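Local coordinates for protein putative citrate lyase, alfa subunit (Streptococcus mutans, PDB 2HJ0) that is of unproven function but belongs to the citrate lyase alpha subunit (CitF) family of alpha/beta proteins, at residues V206-V211 with V231-D236; G168-D173 with T185-L190; A407-V412 with V438-T443; D368-S373 with C401-A406; E315-G320 with D340-K345. All blocks are in the same frame, centred on the assembly; numbering follows the deposited sequence.

Interaction 1. Residues V206-V211 with V231-D236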
# COMPACT_ATOMS: atom_id res chain seq x y z
N VAL A 206 12.71 -1.12 13.71
CA VAL A 206 13.44 -0.65 14.89
C VAL A 206 13.18 0.84 15.02
O VAL A 206 13.65 1.65 14.20
CB VAL A 206 14.97 -0.87 14.72
CG1 VAL A 206 15.70 -0.59 16.04
CG2 VAL A 206 15.22 -2.27 14.23
N THR A 207 12.42 1.22 16.04
CA THR A 207 12.11 2.62 16.20
C THR A 207 12.89 3.29 17.29
O THR A 207 13.42 2.66 18.21
CB THR A 207 10.61 2.87 16.48
OG1 THR A 207 10.32 4.27 16.34
CG2 THR A 207 10.26 2.40 17.87
N ASP A 208 12.93 4.60 17.18
CA ASP A 208 13.66 5.43 18.10
C ASP A 208 12.69 6.07 19.06
O ASP A 208 13.07 6.50 20.15
CB ASP A 208 14.39 6.50 17.30
CG ASP A 208 15.64 6.91 17.95
OD1 ASP A 208 16.46 7.57 17.26
OD2 ASP A 208 15.79 6.57 19.15
N THR A 209 11.43 6.15 18.64
CA THR A 209 10.41 6.76 19.47
C THR A 209 9.12 5.99 19.31
O THR A 209 8.63 5.82 18.19
CB THR A 209 10.20 8.25 19.09
OG1 THR A 209 9.33 8.35 17.96
CG2 THR A 209 11.56 8.90 18.73
N LEU A 210 8.58 5.52 20.43
CA LEU A 210 7.35 4.74 20.44
C LEU A 210 6.13 5.63 20.62
O LEU A 210 6.02 6.38 21.58
CB LEU A 210 7.39 3.71 21.55
CG LEU A 210 6.87 2.32 21.17
CD1 LEU A 210 6.98 1.39 22.38
CD2 LEU A 210 5.44 2.40 20.70
N VAL A 211 5.20 5.54 19.68
CA VAL A 211 4.00 6.35 19.73
C VAL A 211 2.76 5.53 20.07
O VAL A 211 2.68 4.34 19.74
CB VAL A 211 3.83 7.03 18.36
CG1 VAL A 211 2.46 7.70 18.25
CG2 VAL A 211 4.94 8.05 18.17
N VAL A 231 14.82 1.34 20.64
CA VAL A 231 16.21 1.54 21.05
C VAL A 231 16.45 3.02 21.39
O VAL A 231 15.62 3.87 21.07
CB VAL A 231 17.20 1.12 19.95
CG1 VAL A 231 17.16 -0.38 19.77
CG2 VAL A 231 16.86 1.83 18.64
N ASP A 232 17.58 3.31 22.02
CA ASP A 232 17.88 4.69 22.40
C ASP A 232 18.02 5.62 21.19
O ASP A 232 17.58 6.77 21.24
CB ASP A 232 19.16 4.74 23.25
CG ASP A 232 19.43 6.14 23.82
OD1 ASP A 232 18.57 6.66 24.57
OD2 ASP A 232 20.52 6.71 23.52
N ALA A 233 18.62 5.12 20.11
CA ALA A 233 18.81 5.92 18.89
C ALA A 233 19.01 5.07 17.65
O ALA A 233 19.84 4.17 17.65
CB ALA A 233 20.00 6.85 19.05
N ILE A 234 18.27 5.36 16.59
CA ILE A 234 18.40 4.60 15.37
C ILE A 234 19.29 5.34 14.40
O ILE A 234 19.83 4.75 13.46
CB ILE A 234 17.05 4.37 14.71
CG1 ILE A 234 16.42 5.71 14.37
CG2 ILE A 234 16.16 3.60 15.66
CD1 ILE A 234 15.04 5.59 13.79
N GLY A 235 19.45 6.63 14.62
CA GLY A 235 20.29 7.42 13.75
C GLY A 235 20.97 8.56 14.48
O GLY A 235 20.54 8.94 15.57
N ASP A 236 22.01 9.10 13.88
CA ASP A 236 22.75 10.20 14.48
C ASP A 236 21.87 11.45 14.55
O ASP A 236 21.30 11.87 13.55
CB ASP A 236 24.01 10.50 13.66
CG ASP A 236 25.06 11.25 14.45
OD1 ASP A 236 24.73 12.34 14.98
OD2 ASP A 236 26.20 10.75 14.54

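Interaction 2. Residues G168-D173 with T185-L190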
# COMPACT_ATOMS: atom_id res chain seq x y z
N GLY A 168 14.52 0.70 9.87
CA GLY A 168 14.52 1.75 10.88
C GLY A 168 13.37 2.71 10.62
O GLY A 168 13.13 3.06 9.47
N ALA A 169 12.64 3.10 11.66
CA ALA A 169 11.53 4.04 11.50
C ALA A 169 11.58 5.05 12.63
O ALA A 169 11.56 4.69 13.82
CB ALA A 169 10.22 3.31 11.52
N PRO A 170 11.65 6.34 12.29
CA PRO A 170 11.70 7.38 13.32
C PRO A 170 10.50 7.39 14.26
O PRO A 170 10.52 8.07 15.29
CB PRO A 170 11.84 8.67 12.51
CG PRO A 170 11.27 8.34 11.18
CD PRO A 170 11.79 6.93 10.94
N SER A 171 9.44 6.67 13.91
CA SER A 171 8.25 6.56 14.76
C SER A 171 7.46 5.31 14.42
O SER A 171 7.46 4.86 13.28
CB SER A 171 7.35 7.81 14.64
OG SER A 171 6.84 8.01 13.34
N SER A 172 6.80 4.74 15.42
CA SER A 172 6.01 3.53 15.23
C SER A 172 5.22 3.19 16.48
O SER A 172 5.64 3.51 17.59
CB SER A 172 6.96 2.37 14.90
OG SER A 172 6.28 1.12 14.96
N ASP A 173 4.05 2.57 16.34
CA ASP A 173 3.30 2.18 17.53
C ASP A 173 3.76 0.77 17.87
O ASP A 173 4.64 0.23 17.21
CB ASP A 173 1.78 2.20 17.31
CG ASP A 173 1.35 1.51 16.03
OD1 ASP A 173 1.92 0.44 15.70
OD2 ASP A 173 0.41 2.04 15.37
N THR A 185 14.29 11.38 15.33
CA THR A 185 15.29 11.10 14.32
C THR A 185 14.59 10.78 13.01
O THR A 185 14.62 9.64 12.54
CB THR A 185 16.13 9.89 14.72
OG1 THR A 185 16.53 10.01 16.09
CG2 THR A 185 17.36 9.79 13.83
N THR A 186 13.95 11.79 12.43
CA THR A 186 13.22 11.63 11.17
C THR A 186 14.11 11.59 9.93
O THR A 186 15.28 11.94 9.99
CB THR A 186 12.20 12.77 10.97
OG1 THR A 186 12.91 14.00 10.76
CG2 THR A 186 11.30 12.91 12.19
N CYS A 187 13.55 11.17 8.81
CA CYS A 187 14.31 11.12 7.56
C CYS A 187 13.37 11.41 6.39
O CYS A 187 13.77 11.39 5.23
CB CYS A 187 14.93 9.75 7.37
SG CYS A 187 13.70 8.44 7.33
N GLY A 188 12.10 11.66 6.71
CA GLY A 188 11.13 11.94 5.68
C GLY A 188 10.56 10.70 5.02
O GLY A 188 10.04 9.80 5.68
N SER A 189 10.67 10.64 3.70
CA SER A 189 10.17 9.51 2.95
C SER A 189 10.83 8.19 3.36
O SER A 189 11.92 8.17 3.92
CB SER A 189 10.38 9.73 1.46
OG SER A 189 10.01 8.57 0.74
N LEU A 190 10.13 7.10 3.07
CA LEU A 190 10.60 5.75 3.37
C LEU A 190 10.40 4.85 2.15
O LEU A 190 10.16 3.65 2.30
CB LEU A 190 9.84 5.18 4.55
CG LEU A 190 10.25 5.73 5.91
CD1 LEU A 190 9.39 5.09 6.98
CD2 LEU A 190 11.74 5.43 6.16

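Interaction 3. Residues A407-V412 with V438-T443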
# COMPACT_ATOMS: atom_id res chain seq x y z
N ALA A 407 13.07 8.98 -18.85
CA ALA A 407 12.95 10.39 -19.24
C ALA A 407 12.91 10.60 -20.76
O ALA A 407 13.56 9.88 -21.52
CB ALA A 407 14.10 11.18 -18.64
N LYS A 408 12.12 11.57 -21.19
CA LYS A 408 11.98 11.89 -22.60
C LYS A 408 13.32 12.42 -23.05
O LYS A 408 13.73 12.19 -24.18
CB LYS A 408 10.96 13.01 -22.81
CG LYS A 408 9.55 12.75 -22.33
CD LYS A 408 8.84 11.74 -23.17
CE LYS A 408 7.34 11.81 -22.91
NZ LYS A 408 7.02 11.62 -21.46
N MSE A 409 13.98 13.17 -22.18
CA MSE A 409 15.28 13.72 -22.52
C MSE A 409 16.22 13.70 -21.33
O MSE A 409 16.00 14.40 -20.33
CB MSE A 409 15.12 15.15 -23.05
CG MSE A 409 16.43 15.82 -23.38
SE MSE A 409 16.10 17.60 -24.08
CE MSE A 409 15.72 18.50 -22.43
N SER A 410 17.27 12.90 -21.46
CA SER A 410 18.27 12.76 -20.41
C SER A 410 19.46 13.68 -20.57
O SER A 410 20.12 13.69 -21.61
CB SER A 410 18.76 11.31 -20.37
OG SER A 410 17.81 10.48 -19.74
N LEU A 411 19.74 14.45 -19.53
CA LEU A 411 20.89 15.35 -19.54
C LEU A 411 21.94 14.85 -18.58
O LEU A 411 21.63 14.55 -17.43
CB LEU A 411 20.49 16.77 -19.14
CG LEU A 411 20.32 17.76 -20.28
CD1 LEU A 411 19.15 17.30 -21.15
CD2 LEU A 411 20.07 19.15 -19.73
N VAL A 412 23.17 14.75 -19.05
CA VAL A 412 24.27 14.33 -18.19
C VAL A 412 25.25 15.50 -18.18
O VAL A 412 25.99 15.72 -19.15
CB VAL A 412 24.97 13.03 -18.71
CG1 VAL A 412 26.22 12.74 -17.90
CG2 VAL A 412 24.01 11.85 -18.62
N VAL A 438 21.47 8.28 -22.83
CA VAL A 438 21.95 9.63 -22.63
C VAL A 438 21.66 10.42 -23.90
O VAL A 438 22.13 10.07 -24.98
CB VAL A 438 23.45 9.63 -22.32
CG1 VAL A 438 23.92 11.05 -22.07
CG2 VAL A 438 23.71 8.74 -21.11
N ASP A 439 20.87 11.48 -23.75
CA ASP A 439 20.49 12.31 -24.88
C ASP A 439 21.38 13.51 -25.10
O ASP A 439 21.83 13.77 -26.22
CB ASP A 439 19.05 12.77 -24.71
CG ASP A 439 18.08 11.61 -24.68
OD1 ASP A 439 18.06 10.84 -25.66
OD2 ASP A 439 17.32 11.46 -23.68
N VAL A 440 21.62 14.27 -24.04
CA VAL A 440 22.44 15.46 -24.14
C VAL A 440 23.43 15.55 -23.01
O VAL A 440 23.10 15.33 -21.85
CB VAL A 440 21.58 16.74 -24.10
CG1 VAL A 440 22.47 17.96 -24.33
CG2 VAL A 440 20.47 16.66 -25.14
N VAL A 441 24.66 15.88 -23.37
CA VAL A 441 25.73 16.03 -22.39
C VAL A 441 26.07 17.52 -22.30
O VAL A 441 26.19 18.20 -23.32
CB VAL A 441 26.97 15.21 -22.83
CG1 VAL A 441 28.18 15.57 -21.98
CG2 VAL A 441 26.68 13.73 -22.71
N VAL A 442 26.21 18.03 -21.08
CA VAL A 442 26.52 19.44 -20.87
C VAL A 442 27.82 19.62 -20.07
O VAL A 442 27.99 19.00 -19.02
CB VAL A 442 25.37 20.15 -20.12
CG1 VAL A 442 25.66 21.63 -19.98
CG2 VAL A 442 24.06 19.94 -20.86
N THR A 443 28.71 20.46 -20.59
CA THR A 443 30.00 20.75 -19.95
C THR A 443 30.20 22.26 -19.90
O THR A 443 29.31 23.02 -20.28
CB THR A 443 31.16 20.14 -20.73
OG1 THR A 443 31.31 20.83 -21.98
CG2 THR A 443 30.90 18.68 -21.00

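Interaction 4. Residues D368-S373 with C401-A406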
# COMPACT_ATOMS: atom_id res chain seq x y z
N ASP A 368 9.56 14.14 -18.03
CA ASP A 368 9.96 14.74 -19.31
C ASP A 368 11.47 14.96 -19.40
O ASP A 368 12.06 14.83 -20.47
CB ASP A 368 9.26 16.09 -19.57
CG ASP A 368 7.77 15.95 -19.73
OD1 ASP A 368 7.31 14.99 -20.41
OD2 ASP A 368 7.04 16.83 -19.20
N ILE A 369 12.10 15.33 -18.29
CA ILE A 369 13.54 15.55 -18.35
C ILE A 369 14.22 15.31 -17.00
O ILE A 369 13.64 15.52 -15.94
CB ILE A 369 13.83 16.99 -18.88
CG1 ILE A 369 15.28 17.10 -19.31
CG2 ILE A 369 13.52 18.04 -17.80
CD1 ILE A 369 16.23 17.37 -18.15
N CYS A 370 15.45 14.82 -17.05
CA CYS A 370 16.22 14.58 -15.85
C CYS A 370 17.63 15.12 -16.06
O CYS A 370 18.18 15.10 -17.17
CB CYS A 370 16.25 13.08 -15.51
SG CYS A 370 17.17 12.02 -16.70
N VAL A 371 18.22 15.62 -14.97
CA VAL A 371 19.56 16.17 -14.97
C VAL A 371 20.43 15.28 -14.09
O VAL A 371 20.24 15.23 -12.88
CB VAL A 371 19.54 17.62 -14.42
CG1 VAL A 371 20.92 18.25 -14.53
CG2 VAL A 371 18.50 18.45 -15.18
N LEU A 372 21.37 14.57 -14.70
CA LEU A 372 22.24 13.64 -13.99
C LEU A 372 23.71 14.05 -14.03
O LEU A 372 24.11 14.85 -14.88
CB LEU A 372 22.11 12.26 -14.61
CG LEU A 372 20.67 11.79 -14.69
CD1 LEU A 372 20.56 10.55 -15.56
CD2 LEU A 372 20.18 11.52 -13.28
N SER A 373 24.51 13.50 -13.13
CA SER A 373 25.94 13.81 -13.11
C SER A 373 26.70 12.57 -13.52
O SER A 373 26.09 11.56 -13.84
CB SER A 373 26.38 14.28 -11.73
OG SER A 373 25.93 13.37 -10.75
N CYS A 401 20.71 4.95 -14.34
CA CYS A 401 20.30 4.29 -15.57
C CYS A 401 18.77 4.17 -15.63
O CYS A 401 18.21 3.99 -16.70
CB CYS A 401 20.93 2.90 -15.69
SG CYS A 401 20.19 1.60 -14.67
N ASP A 402 18.10 4.27 -14.48
CA ASP A 402 16.64 4.17 -14.42
C ASP A 402 15.95 5.34 -15.09
O ASP A 402 15.23 5.18 -16.06
CB ASP A 402 16.14 4.14 -12.97
CG ASP A 402 16.34 2.81 -12.30
OD1 ASP A 402 16.10 1.76 -12.96
OD2 ASP A 402 16.71 2.81 -11.11
N THR A 403 16.14 6.53 -14.54
CA THR A 403 15.48 7.69 -15.10
C THR A 403 16.08 8.03 -16.46
O THR A 403 15.38 8.44 -17.38
CB THR A 403 15.61 8.90 -14.17
OG1 THR A 403 16.93 9.43 -14.29
CG2 THR A 403 15.38 8.48 -12.75
N ALA A 404 17.39 7.86 -16.59
CA ALA A 404 18.03 8.16 -17.86
C ALA A 404 17.26 7.49 -18.98
O ALA A 404 17.14 8.02 -20.08
CB ALA A 404 19.46 7.68 -17.87
N PHE A 405 16.72 6.31 -18.71
CA PHE A 405 15.98 5.64 -19.75
C PHE A 405 14.54 6.14 -19.88
O PHE A 405 14.09 6.43 -20.98
CB PHE A 405 16.00 4.13 -19.51
CG PHE A 405 15.09 3.35 -20.42
CD1 PHE A 405 13.76 3.13 -20.07
CD2 PHE A 405 15.54 2.87 -21.64
CE1 PHE A 405 12.91 2.44 -20.91
CE2 PHE A 405 14.70 2.18 -22.49
CZ PHE A 405 13.38 1.96 -22.13
N ALA A 406 13.83 6.23 -18.76
CA ALA A 406 12.44 6.64 -18.78
C ALA A 406 12.23 8.05 -19.30
O ALA A 406 11.34 8.29 -20.11
CB ALA A 406 11.84 6.51 -17.42

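Interaction 5. Residues E315-G320 with D340-K345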
# COMPACT_ATOMS: atom_id res chain seq x y z
N GLU A 315 11.04 24.75 -2.15
CA GLU A 315 10.96 26.16 -2.48
C GLU A 315 10.02 26.34 -3.67
O GLU A 315 9.09 27.13 -3.60
CB GLU A 315 12.36 26.68 -2.83
CG GLU A 315 12.74 28.01 -2.21
CD GLU A 315 13.55 27.88 -0.91
OE1 GLU A 315 12.96 27.58 0.15
OE2 GLU A 315 14.78 28.06 -0.97
N LEU A 316 10.26 25.60 -4.75
CA LEU A 316 9.41 25.71 -5.94
C LEU A 316 7.96 25.33 -5.71
O LEU A 316 7.05 25.91 -6.31
CB LEU A 316 9.98 24.87 -7.08
CG LEU A 316 11.26 25.36 -7.76
CD1 LEU A 316 11.73 24.28 -8.73
CD2 LEU A 316 11.02 26.67 -8.49
N LEU A 317 7.73 24.33 -4.86
CA LEU A 317 6.38 23.88 -4.58
C LEU A 317 5.60 24.96 -3.83
O LEU A 317 4.38 25.07 -3.97
CB LEU A 317 6.40 22.59 -3.74
CG LEU A 317 5.01 22.05 -3.38
CD1 LEU A 317 4.46 21.28 -4.57
CD2 LEU A 317 5.06 21.17 -2.15
N GLU A 318 6.30 25.77 -3.04
CA GLU A 318 5.66 26.82 -2.28
C GLU A 318 5.42 28.06 -3.15
O GLU A 318 4.40 28.72 -3.02
CB GLU A 318 6.48 27.16 -1.03
CG GLU A 318 6.90 25.91 -0.26
CD GLU A 318 6.64 25.98 1.24
OE1 GLU A 318 6.85 24.95 1.93
OE2 GLU A 318 6.22 27.06 1.74
N GLU A 319 6.35 28.37 -4.05
CA GLU A 319 6.20 29.52 -4.93
C GLU A 319 5.14 29.24 -6.00
O GLU A 319 4.88 30.07 -6.87
CB GLU A 319 7.54 29.84 -5.61
CG GLU A 319 8.63 30.29 -4.66
CD GLU A 319 9.98 30.54 -5.34
OE1 GLU A 319 10.89 31.08 -4.66
OE2 GLU A 319 10.12 30.21 -6.55
N GLY A 320 4.54 28.07 -5.92
CA GLY A 320 3.53 27.71 -6.90
C GLY A 320 4.07 27.44 -8.29
O GLY A 320 3.31 27.49 -9.26
N ASP A 340 5.55 16.42 5.23
CA ASP A 340 4.48 16.42 6.20
C ASP A 340 3.66 17.71 6.16
O ASP A 340 2.43 17.67 6.21
CB ASP A 340 5.06 16.22 7.60
CG ASP A 340 4.03 16.44 8.69
OD1 ASP A 340 3.00 15.72 8.69
OD2 ASP A 340 4.25 17.32 9.55
N ARG A 341 4.36 18.84 6.05
CA ARG A 341 3.75 20.17 6.01
C ARG A 341 2.82 20.39 4.82
O ARG A 341 1.67 20.78 4.98
CB ARG A 341 4.85 21.23 6.01
CG ARG A 341 4.37 22.68 6.15
CD ARG A 341 5.45 23.65 5.67
NE ARG A 341 6.79 23.25 6.10
CZ ARG A 341 7.86 23.28 5.32
NH1 ARG A 341 7.73 23.70 4.06
NH2 ARG A 341 9.05 22.90 5.78
N ASN A 342 3.33 20.15 3.61
CA ASN A 342 2.53 20.35 2.41
C ASN A 342 1.89 19.05 1.94
O ASN A 342 1.99 18.70 0.76
CB ASN A 342 3.39 20.93 1.28
CG ASN A 342 4.12 22.20 1.68
OD1 ASN A 342 5.34 22.21 1.79
ND2 ASN A 342 3.38 23.29 1.89
N ALA A 343 1.22 18.34 2.85
CA ALA A 343 0.58 17.07 2.53
C ALA A 343 -0.15 17.10 1.19
O ALA A 343 -0.56 18.16 0.73
CB ALA A 343 -0.39 16.68 3.63
N GLU A 344 -0.30 15.93 0.59
CA GLU A 344 -0.96 15.75 -0.71
C GLU A 344 -0.14 16.35 -1.86
O GLU A 344 0.09 15.67 -2.86
CB GLU A 344 -2.37 16.37 -0.69
CG GLU A 344 -2.51 17.68 -1.43
CD GLU A 344 -3.41 18.66 -0.71
OE1 GLU A 344 -3.67 19.76 -1.26
OE2 GLU A 344 -3.86 18.33 0.42
N LYS A 345 0.31 17.59 -1.69
CA LYS A 345 1.12 18.27 -2.71
C LYS A 345 2.53 17.69 -2.73
O LYS A 345 3.24 17.77 -3.74
CB LYS A 345 1.19 19.77 -2.40
CG LYS A 345 -0.15 20.46 -2.28
CD LYS A 345 -0.76 20.82 -3.62
CE LYS A 345 -0.11 22.06 -4.21
NZ LYS A 345 -0.75 22.46 -5.51

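Interaction 1. Residues V206-V211 with V231-D236
D208, just beyond the end of strand 202-207, turns its carboxylate into the bend made by V231-I234. Its OD1 takes the backbone N-H of I234 in a nearly straight bond (OD1 to N 2.9 Å, 164° at the hydrogen), yet the donor comes from well above the carboxylate plane. The same oxygen is hydrogen-bonded to T185 OG1, so two donors fix the rotation of this buried acid, while K184, hydrogen-bonded to D232 O, is a distant, weak ion-pair partner of OD2. I234 packs against the aspartate stem: I234 CG1 sits between the backbone N and carbonyl carbon of I234 (chi1 61°) and the chain runs on extended, which lays both CG1 and CD1 3.7 Å from D208 CB. The other branch, CG2, lies 3.5 Å from V206 O. V206 meets V231 at an oblique angle, CG1 to CG2 at 3.7 Å, and I234 CG2 stands a little farther from that same CG1. One backbone bond, V231 N to T207 O at 3.1 Å, continues the pairing of strands 202-207 and 227-230. I52 of helix 52-58 covers V206 and V231, F73 touches I234, and strand 164-169 runs along the other edge of strand 202-207.

Interaction 2. Residues G168-D173 with T185-L190
Backbone torsions near phi -59° and psi -13° bend the chain at P170 and present its ring to T185 and T186. The contact is made broadside to a stretch of main chain: CB lies beside the carbonyl oxygen of T185, and CG packs 3.8 Å from T186 CA. C187 swings its sulfur to the ring from the next residue along, a chi1 of 59° placing SG 4.4 Å from P170 CD, a loose apolar touch. Farther on, L190 points back across the bend with its chain extended beyond CB, and its CD2 lies 4.3 Å from G168 O. The proline ring is thus bordered by the T185-T186 main chain, the T186 methyl and the C187 sulfur, and the contact rests on shape, with the backbone of C187 and G188 held instead by G180. G188 has a positive phi, a turn that suits glycine and carries the chain round from C187 toward L190. Strand 164-169, helix 191-199 and the neighbouring parallel strand 202-207 form a beta-alpha-beta crossover, with the small hairpin 171-172/178-179 inserted ahead of the helix; P170 packs on the loop leading into that helix, at the C-terminal end of its strand, in a Rossmann-like alpha/beta domain.

Interaction 3. Residues A407-V412 with V438-T443
L411 and V440 stand side by side on one face of a parallel strand pair, pointing the same way, with L411 CD1 3.9 Å from V440 CB. V442 follows on this side, its CG2 touching L411 CD2, and helix 251-265 covers L411 and V442. V412 and V441 occupy the opposite face, but the tighter meeting of V412 is with V438, just ahead of strand 440-442. These two valines cross at about a right angle, CG2 of V412 resting 3.5 Å from CG1 of V438; in V412 the CG2 branch is anti to the carbonyl carbon (CG1 at chi1 172°), which turns it to that neighbour. D439 breaks the valine run. Its carboxylate reaches over to the other chain segment, where OD2 accepts the N-H of S410 at 2.6 Å through the lone pair facing away from its partner oxygen, nearly straight at 171°. The second oxygen, OD1, forms a salt bridge with R453, which also binds K408 O. Between the backbones, S410 O receives two donors, V440 N at 2.9 Å and, less directly, D439 N at 3.2 Å. The pairing then alternates in the parallel manner, V412 N to V440 O and V442 N to V412 O, while CA hydrogens of L411 and V441 lean on the same two oxygens. Chemically, the aspartate stands in for a main-chain acceptor where the regular pairing begins; its charge is buried, and the arginine probably offsets it, so that a polar entry gives way to aliphatic packing on both faces.

Interaction 4. Residues D368-S373 with C401-A406
T403 and A404 of the helix lie over C370 and L372, the two residues that strand 369-372 turns to this side. The axes of the short segments pass 8.1 Å apart at 145°, so strand and helix run roughly antiparallel, and the touching is left to a few side-chain ends. The apolar part belongs to L372. Its CG is anti to the carbonyl carbon and the chain beyond is extended (chi2 168°), which carries the isopropyl fork to the helix; CD1 meets the methyl CB of A404 at 3.8 Å. The fork also spans the hydroxyl of T403, with CD1 and CD2 each 4.0 Å from OG1. The sulfur-oxygen part belongs to C370 and T403. Both heteroatoms sit between the backbone N and carbonyl carbon of their own residues, and from these positions SG and OG1 face one another across the gap at 3.5 Å. SG is also 4.1 Å from A404 CA, so it rests on helix backbone as well as on the hydroxyl. Main-chain bonds run along the helix (A406 N to D402 O, 3.2 Å) and from C370 and L372 to L411 of the neighbouring strand. Around the contact, A404 O accepts from S410 OG, Y354 and Q277 touch T403, and P43 of the second subunit packs on F405. With just 142 Å² buried and small groups meeting, the contact rests largely on van der Waals packing between a helix and its sheet, a sulfur and a hydroxyl meeting beside one leucine-alanine apolar contact.

Interaction 5. Residues E315-G320 with D340-K345
The C-terminal ends of helices 311-318 and 333-341 approach each other with their backbones well apart, the nearest CA atoms being those of L317 and K345 at 7.9 Å, and side chains bridge the gap. L317 supplies the buried half. Its CG is anti to the backbone N (chi1 180°), sending both methyls across: CD2 packs 3.8 Å from N342 CB, in a pair whose side chains slide past each other in opposite directions, and also lies 4.1 Å from K345 CB. The other methyl, CD1, rests 3.8 Å from K345 O. Beneath, V322 and I325 of strand 322-327 hold the same leucine. E318 and R341 make the exposed half, a salt bridge in which OE1 lies 2.6 Å from NH1, at the guanidinium edge and in its plane. The long side chains cross at about a right angle, and the two flat groups are turned 60° apart; the N-H points poorly at the oxygen (115°), so as a hydrogen bond it is weak and the attraction is probably mainly one of charge. A bend at chi2 of E318 and another at chi3 of R341 bring the ends together. Nearby, T216 of the second subunit binds E344 O. Strands 302-305, 322-327 and 346-348 are parallel neighbours joined by these two helices, so the contact links successive beta-alpha-beta crossovers at the edge of a Rossmann-like sheet.

How the interactions relate
Interactions 1 and 2 share one mixed sheet, in which strands 202-207 and 164-169 are parallel neighbours; interactions 3 and 4 form a similar pair in the other large sheet. Within each pair the contacts touch through hydrogen bonds, while the centres of one pair lie about 28 to 41 Å from those of the other. All four are buried, yet differ: backbone pairing dominates interaction 3, side-chain packing interactions 2 and 4, a buried carboxylate interaction 1. Interaction 5 joins the ends of two helices that flank the sheet of 3 and 4 and lies at the surface, where its polar part is a salt bridge between exposed side chains, whereas the aspartates of 1 and 3 are buried and accept backbone N-H groups.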